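MgGH51 (Meripilus giganteus, PDB 6ZQ0) probably hydrolyses terminal alpha-L-arabinofuranosyl residues from arabinose-containing polysaccharides, acting as an alpha-L-arabinofuranosidase of glycoside hydrolase family 51. Local coordinates at residues Phe345-Asn350 against Ile380-Ala385; Tyr397-Tyr402 against Tyr425-Tyr430. All coordinates share one frame; numbering follows the deposited sequence.

Contact 1. Residues Phe345-Asn350 against Ile380-Ala385; sequences FVEVGN and IATTNA. With LXE ([(1~{S},2~{S},3~{S},4~{S})-2-(hydroxymethyl)-3,4-bis(oxidanyl)cyclopentyl]azanium), chain G.
Ile-380 is bound through both its backbone polar groups to the strand of Phe-345 to Val-348. Its N donates to Val-346 O at 2.8 Å. Its O receives Val-348 N at 3.0 Å, in an almost straight bond (178° at the hydrogen). The two bonds flank Glu-347, the usual pattern of parallel strands. The side chains of Glu-347 and Ile-380 rise on the same face of the sheet. Ile-380 CD1 rests on Phe-345 CB at 4.2 Å.

Beyond the bridge the contact passes to Thr-382. Its CG2 sits 3.3 Å from Val-348 O. The same methyl is 3.6 Å from Glu-347 CG, and the two side chains cross at a slant. Thr-382 OG1 turns to Asp-352. Glu-347 CG is anti to the backbone N (chi1 -173°), and the extended chain carries OE1 to a salt bridge with Arg-226. With an alanine here, Arg-226 would probably lose this mate and the Thr-382 methyl its cover from Glu-347. At the end of the segment, Asn-350 ND2 donates to O2' of the bound cyclopentyl ligand at 3.2 Å. It also donates to Glu-234. The segment therefore runs from the sheet into the ligand pocket.

Strands 345-348 and 378-381 are joined by helix 359-373 in a beta-alpha-beta crossover. Val-348 packs on Trp-363 and Val-367 of that helix. Strand 284-289 flanks the pair next to 345-348, and strand 396-403 next to 378-381.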
# COMPACT_ATOMS: atom_id res chain seq x y z
N PHE A 345 3.44 -10.55 14.28
CA PHE A 345 4.63 -10.62 13.39
C PHE A 345 5.26 -9.25 13.26
O PHE A 345 4.55 -8.30 12.92
CB PHE A 345 4.27 -11.08 11.99
CG PHE A 345 3.54 -12.38 11.96
CD1 PHE A 345 4.19 -13.57 12.19
CD2 PHE A 345 2.18 -12.41 11.72
CE1 PHE A 345 3.51 -14.78 12.16
CE2 PHE A 345 1.48 -13.60 11.71
CZ PHE A 345 2.14 -14.79 11.92
N VAL A 346 6.54 -9.17 13.59
CA VAL A 346 7.35 -7.95 13.41
C VAL A 346 8.56 -8.31 12.55
O VAL A 346 9.22 -9.34 12.79
CB VAL A 346 7.72 -7.34 14.77
CG1 VAL A 346 8.79 -6.25 14.65
CG2 VAL A 346 6.49 -6.76 15.43
N GLU A 347 8.82 -7.46 11.57
CA GLU A 347 9.96 -7.63 10.66
C GLU A 347 11.06 -6.68 11.14
O GLU A 347 10.82 -5.48 11.38
CB GLU A 347 9.53 -7.40 9.22
CG GLU A 347 10.60 -7.71 8.22
CD GLU A 347 10.10 -7.98 6.82
OE1 GLU A 347 8.86 -7.90 6.63
OE2 GLU A 347 10.93 -8.27 5.92
N VAL A 348 12.27 -7.22 11.27
CA VAL A 348 13.41 -6.45 11.82
C VAL A 348 14.19 -5.86 10.64
O VAL A 348 15.04 -6.55 10.05
CB VAL A 348 14.27 -7.32 12.74
CG1 VAL A 348 15.43 -6.52 13.24
CG2 VAL A 348 13.47 -7.93 13.87
N GLY A 349 13.83 -4.65 10.27
CA GLY A 349 14.46 -3.95 9.16
C GLY A 349 13.76 -4.26 7.85
O GLY A 349 12.61 -4.73 7.85
N ASN A 350 14.47 -3.98 6.77
CA ASN A 350 14.07 -4.22 5.38
C ASN A 350 15.33 -4.60 4.60
O ASN A 350 16.29 -3.82 4.61
CB ASN A 350 13.49 -2.95 4.75
CG ASN A 350 13.06 -3.18 3.33
OD1 ASN A 350 12.22 -4.06 3.09
ND2 ASN A 350 13.72 -2.49 2.42
N ILE A 380 10.87 -11.55 12.23
CA ILE A 380 11.25 -11.98 10.87
C ILE A 380 12.57 -11.30 10.50
O ILE A 380 12.64 -10.06 10.52
CB ILE A 380 10.14 -11.60 9.88
CG1 ILE A 380 8.79 -12.14 10.33
CG2 ILE A 380 10.53 -12.08 8.49
CD1 ILE A 380 7.64 -11.51 9.58
N ALA A 381 13.56 -12.10 10.11
CA ALA A 381 14.88 -11.68 9.64
C ALA A 381 14.82 -11.38 8.14
O ALA A 381 14.00 -11.96 7.40
CB ALA A 381 15.90 -12.74 9.92
N THR A 382 15.62 -10.43 7.69
CA THR A 382 15.48 -9.87 6.34
C THR A 382 16.72 -10.13 5.49
O THR A 382 16.71 -9.79 4.31
CB THR A 382 15.22 -8.36 6.39
OG1 THR A 382 16.42 -7.78 6.88
CG2 THR A 382 14.05 -8.02 7.28
N THR A 383 17.77 -10.70 6.08
CA THR A 383 18.92 -11.16 5.31
C THR A 383 18.52 -12.40 4.52
O THR A 383 17.47 -12.99 4.78
CB THR A 383 20.13 -11.43 6.21
OG1 THR A 383 19.68 -12.06 7.40
CG2 THR A 383 20.93 -10.18 6.47
N ASN A 384 19.37 -12.81 3.60
CA ASN A 384 19.23 -14.09 2.88
C ASN A 384 19.20 -15.21 3.92
O ASN A 384 19.95 -15.14 4.87
CB ASN A 384 20.37 -14.32 1.89
CG ASN A 384 20.37 -13.29 0.78
OD1 ASN A 384 19.30 -12.88 0.31
ND2 ASN A 384 21.57 -12.92 0.35
N ALA A 385 18.34 -16.18 3.74
CA ALA A 385 18.14 -17.25 4.73
C ALA A 385 19.49 -17.93 5.01
O ALA A 385 20.18 -18.34 4.06
CB ALA A 385 17.10 -18.22 4.24
C1' LXE G . 12.25 -4.28 -2.46
C2' LXE G . 12.17 -3.12 -1.49
O2' LXE G . 12.01 -3.45 -0.11
C3' LXE G . 10.98 -2.30 -1.98
O3' LXE G . 10.98 -0.98 -1.36
C4' LXE G . 11.11 -2.37 -3.51
C5' LXE G . 9.82 -2.30 -4.36
O5' LXE G . 8.84 -3.28 -4.01
C6' LXE G . 11.85 -3.69 -3.77
N1' LXE G . 13.08 -3.56 -4.56

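Contact 2. Residues Tyr397-Tyr402 against Tyr425-Tyr430; sequences YDVHVY and YFEGEY. With LXE ([(1~{S},2~{S},3~{S},4~{S})-2-(hydroxymethyl)-3,4-bis(oxidanyl)cyclopentyl]azanium), chain G.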
# COMPACT_ATOMS: atom_id res chain seq x y z
N TYR A 397 12.09 -15.96 8.08
CA TYR A 397 12.81 -15.13 7.09
C TYR A 397 11.82 -14.59 6.10
O TYR A 397 10.87 -15.27 5.77
CB TYR A 397 13.84 -15.95 6.33
CG TYR A 397 15.19 -16.02 7.00
CD1 TYR A 397 16.10 -14.99 6.88
CD2 TYR A 397 15.54 -17.12 7.78
CE1 TYR A 397 17.36 -15.06 7.46
CE2 TYR A 397 16.79 -17.20 8.38
CZ TYR A 397 17.70 -16.18 8.22
OH TYR A 397 18.95 -16.24 8.78
N ASP A 398 12.12 -13.39 5.65
CA ASP A 398 11.38 -12.70 4.58
C ASP A 398 12.21 -12.86 3.32
O ASP A 398 13.34 -12.33 3.23
CB ASP A 398 11.09 -11.23 4.94
CG ASP A 398 10.37 -10.49 3.84
OD1 ASP A 398 10.04 -11.11 2.83
OD2 ASP A 398 10.20 -9.27 3.98
N VAL A 399 11.67 -13.52 2.33
CA VAL A 399 12.36 -13.89 1.07
C VAL A 399 11.76 -13.05 -0.02
O VAL A 399 10.52 -13.00 -0.13
CB VAL A 399 12.22 -15.39 0.78
CG1 VAL A 399 12.98 -15.78 -0.48
CG2 VAL A 399 12.66 -16.22 1.97
N HIS A 400 12.59 -12.30 -0.72
CA HIS A 400 12.16 -11.45 -1.84
C HIS A 400 12.70 -11.97 -3.17
O HIS A 400 13.88 -12.30 -3.21
CB HIS A 400 12.70 -10.03 -1.65
CG HIS A 400 12.19 -9.37 -0.42
ND1 HIS A 400 12.59 -8.11 -0.07
CD2 HIS A 400 11.30 -9.76 0.51
CE1 HIS A 400 11.99 -7.77 1.06
NE2 HIS A 400 11.19 -8.76 1.44
N VAL A 401 11.89 -11.92 -4.22
CA VAL A 401 12.41 -12.26 -5.56
C VAL A 401 11.65 -11.50 -6.63
O VAL A 401 10.39 -11.49 -6.64
CB VAL A 401 12.42 -13.77 -5.82
CG1 VAL A 401 11.06 -14.37 -5.80
CG2 VAL A 401 13.15 -14.06 -7.13
N TYR A 402 12.42 -10.86 -7.48
CA TYR A 402 11.96 -10.18 -8.72
C TYR A 402 12.66 -10.92 -9.85
O TYR A 402 13.89 -11.07 -9.78
CB TYR A 402 12.30 -8.70 -8.69
CG TYR A 402 11.50 -7.94 -7.67
CD1 TYR A 402 10.14 -7.76 -7.82
CD2 TYR A 402 12.09 -7.46 -6.51
CE1 TYR A 402 9.39 -7.07 -6.88
CE2 TYR A 402 11.35 -6.79 -5.56
CZ TYR A 402 10.00 -6.55 -5.77
OH TYR A 402 9.28 -5.88 -4.82
N TYR A 425 8.62 -19.14 6.38
CA TYR A 425 9.08 -18.24 5.32
C TYR A 425 7.93 -17.35 4.92
O TYR A 425 6.80 -17.80 4.77
CB TYR A 425 9.73 -19.03 4.19
CG TYR A 425 10.95 -19.78 4.65
CD1 TYR A 425 12.19 -19.15 4.68
CD2 TYR A 425 10.84 -21.04 5.22
CE1 TYR A 425 13.31 -19.79 5.21
CE2 TYR A 425 11.95 -21.69 5.72
CZ TYR A 425 13.17 -21.07 5.71
OH TYR A 425 14.26 -21.71 6.21
N PHE A 426 8.27 -16.07 4.77
CA PHE A 426 7.40 -14.99 4.27
C PHE A 426 7.96 -14.59 2.91
O PHE A 426 9.10 -14.10 2.87
CB PHE A 426 7.40 -13.85 5.29
CG PHE A 426 6.69 -12.57 4.92
CD1 PHE A 426 5.58 -12.57 4.09
CD2 PHE A 426 7.14 -11.35 5.40
CE1 PHE A 426 4.90 -11.38 3.85
CE2 PHE A 426 6.47 -10.17 5.15
CZ PHE A 426 5.35 -10.20 4.38
N GLU A 427 7.18 -14.78 1.85
CA GLU A 427 7.56 -14.28 0.52
C GLU A 427 7.10 -12.82 0.45
O GLU A 427 6.03 -12.56 -0.14
CB GLU A 427 7.06 -15.19 -0.57
CG GLU A 427 7.80 -14.95 -1.87
CD GLU A 427 9.05 -15.79 -2.08
OE1 GLU A 427 9.30 -16.70 -1.29
OE2 GLU A 427 9.79 -15.46 -2.99
N GLY A 428 7.82 -11.93 1.13
CA GLY A 428 7.34 -10.58 1.47
C GLY A 428 7.30 -9.64 0.27
O GLY A 428 6.59 -8.60 0.35
N GLU A 429 8.06 -9.96 -0.77
CA GLU A 429 8.06 -9.24 -2.07
C GLU A 429 8.27 -10.25 -3.17
O GLU A 429 9.31 -10.96 -3.16
CB GLU A 429 9.14 -8.16 -2.19
CG GLU A 429 8.94 -7.09 -1.14
CD GLU A 429 10.01 -6.04 -1.10
OE1 GLU A 429 10.71 -5.90 -2.14
OE2 GLU A 429 10.24 -5.48 0.03
N TYR A 430 7.36 -10.29 -4.12
CA TYR A 430 7.68 -11.03 -5.36
C TYR A 430 6.87 -10.46 -6.49
O TYR A 430 5.78 -9.91 -6.25
CB TYR A 430 7.48 -12.54 -5.23
CG TYR A 430 6.06 -12.97 -5.02
CD1 TYR A 430 5.45 -12.88 -3.78
CD2 TYR A 430 5.33 -13.48 -6.07
CE1 TYR A 430 4.15 -13.32 -3.59
CE2 TYR A 430 4.04 -13.92 -5.91
CZ TYR A 430 3.44 -13.83 -4.67
OH TYR A 430 2.18 -14.31 -4.54
C1' LXE G . 12.25 -4.28 -2.46
C2' LXE G . 12.17 -3.12 -1.49
O2' LXE G . 12.01 -3.45 -0.11
C3' LXE G . 10.98 -2.30 -1.98
O3' LXE G . 10.98 -0.98 -1.36
C4' LXE G . 11.11 -2.37 -3.51
C5' LXE G . 9.82 -2.30 -4.36
O5' LXE G . 8.84 -3.28 -4.01
C6' LXE G . 11.85 -3.69 -3.77
N1' LXE G . 13.08 -3.56 -4.56
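Tyr-397 O accepts Phe-426 N at 2.9 Å, and its CB lies against CD1 of Tyr-425. Asp-398 comes next. Its carboxylate lies beside the Phe-426 ring, the two planes 29° apart. With CG anti to the backbone N (chi1 178°), OD1 reaches Gly-428 N in a weak bond of 2.9 Å. Gly-428 has no side chain to block this approach. Val-399 N donates to Phe-426 O at 2.7 Å, and Val-399 CG2 meets the Tyr-425 ring at its edge.

The His-400 ring lies over the side chain of Glu-429. Glu-429 CG sits 3.7 Å from the ring centroid, a CH-pi contact, and the carboxylate is stacked on the same ring at 24°. His-400 ND1 is bonded to Glu-351. Val-401 N donates to Glu-429 O at 2.9 Å, where the partner chain turns a corner. Val-401 CG1 touches Tyr-430 CB and Glu-427 OE2; Glu-427 OE1 is hydrogen-bonded to Tyr-415.

Tyr-402 OH is hydrogen-bonded to ligand O5' at 2.8 Å. Glu-429 OE1 approaches the edge of the Tyr-402 ring. Ligand O2' donates to Glu-429 OE2 at 2.7 Å, and Arg-226 forms a salt bridge with that oxygen. Glu-429 OE1 is modelled too close to ligand C1' for a non-bonded contact. This may be an unmodelled link, a reaction state or a clash; the coordinates alone do not decide. The setting is consistent with Glu-429 as the nucleophile of a retaining glycosidase.

Following the chain from the N terminus, contact 1 closes first. It joins strand 345-348 to strand 378-381 over a loop that holds helix 359-373. Contact 2 opens later and joins 396-403 to 424-432 over helix 405-410. The two are in series and neither encloses nor crosses the other. They meet where strands 378-381 and 396-403 lie side by side, with Ala-381 O 2.9 Å from Asp-398 N, a probable hydrogen bond. Together they bind four successive strands of the eight-stranded parallel sheet, consistent with the (beta/alpha)8 barrel of this family. Both contacts reach the ligand, and Arg-226 pairs with acidic side chains of each.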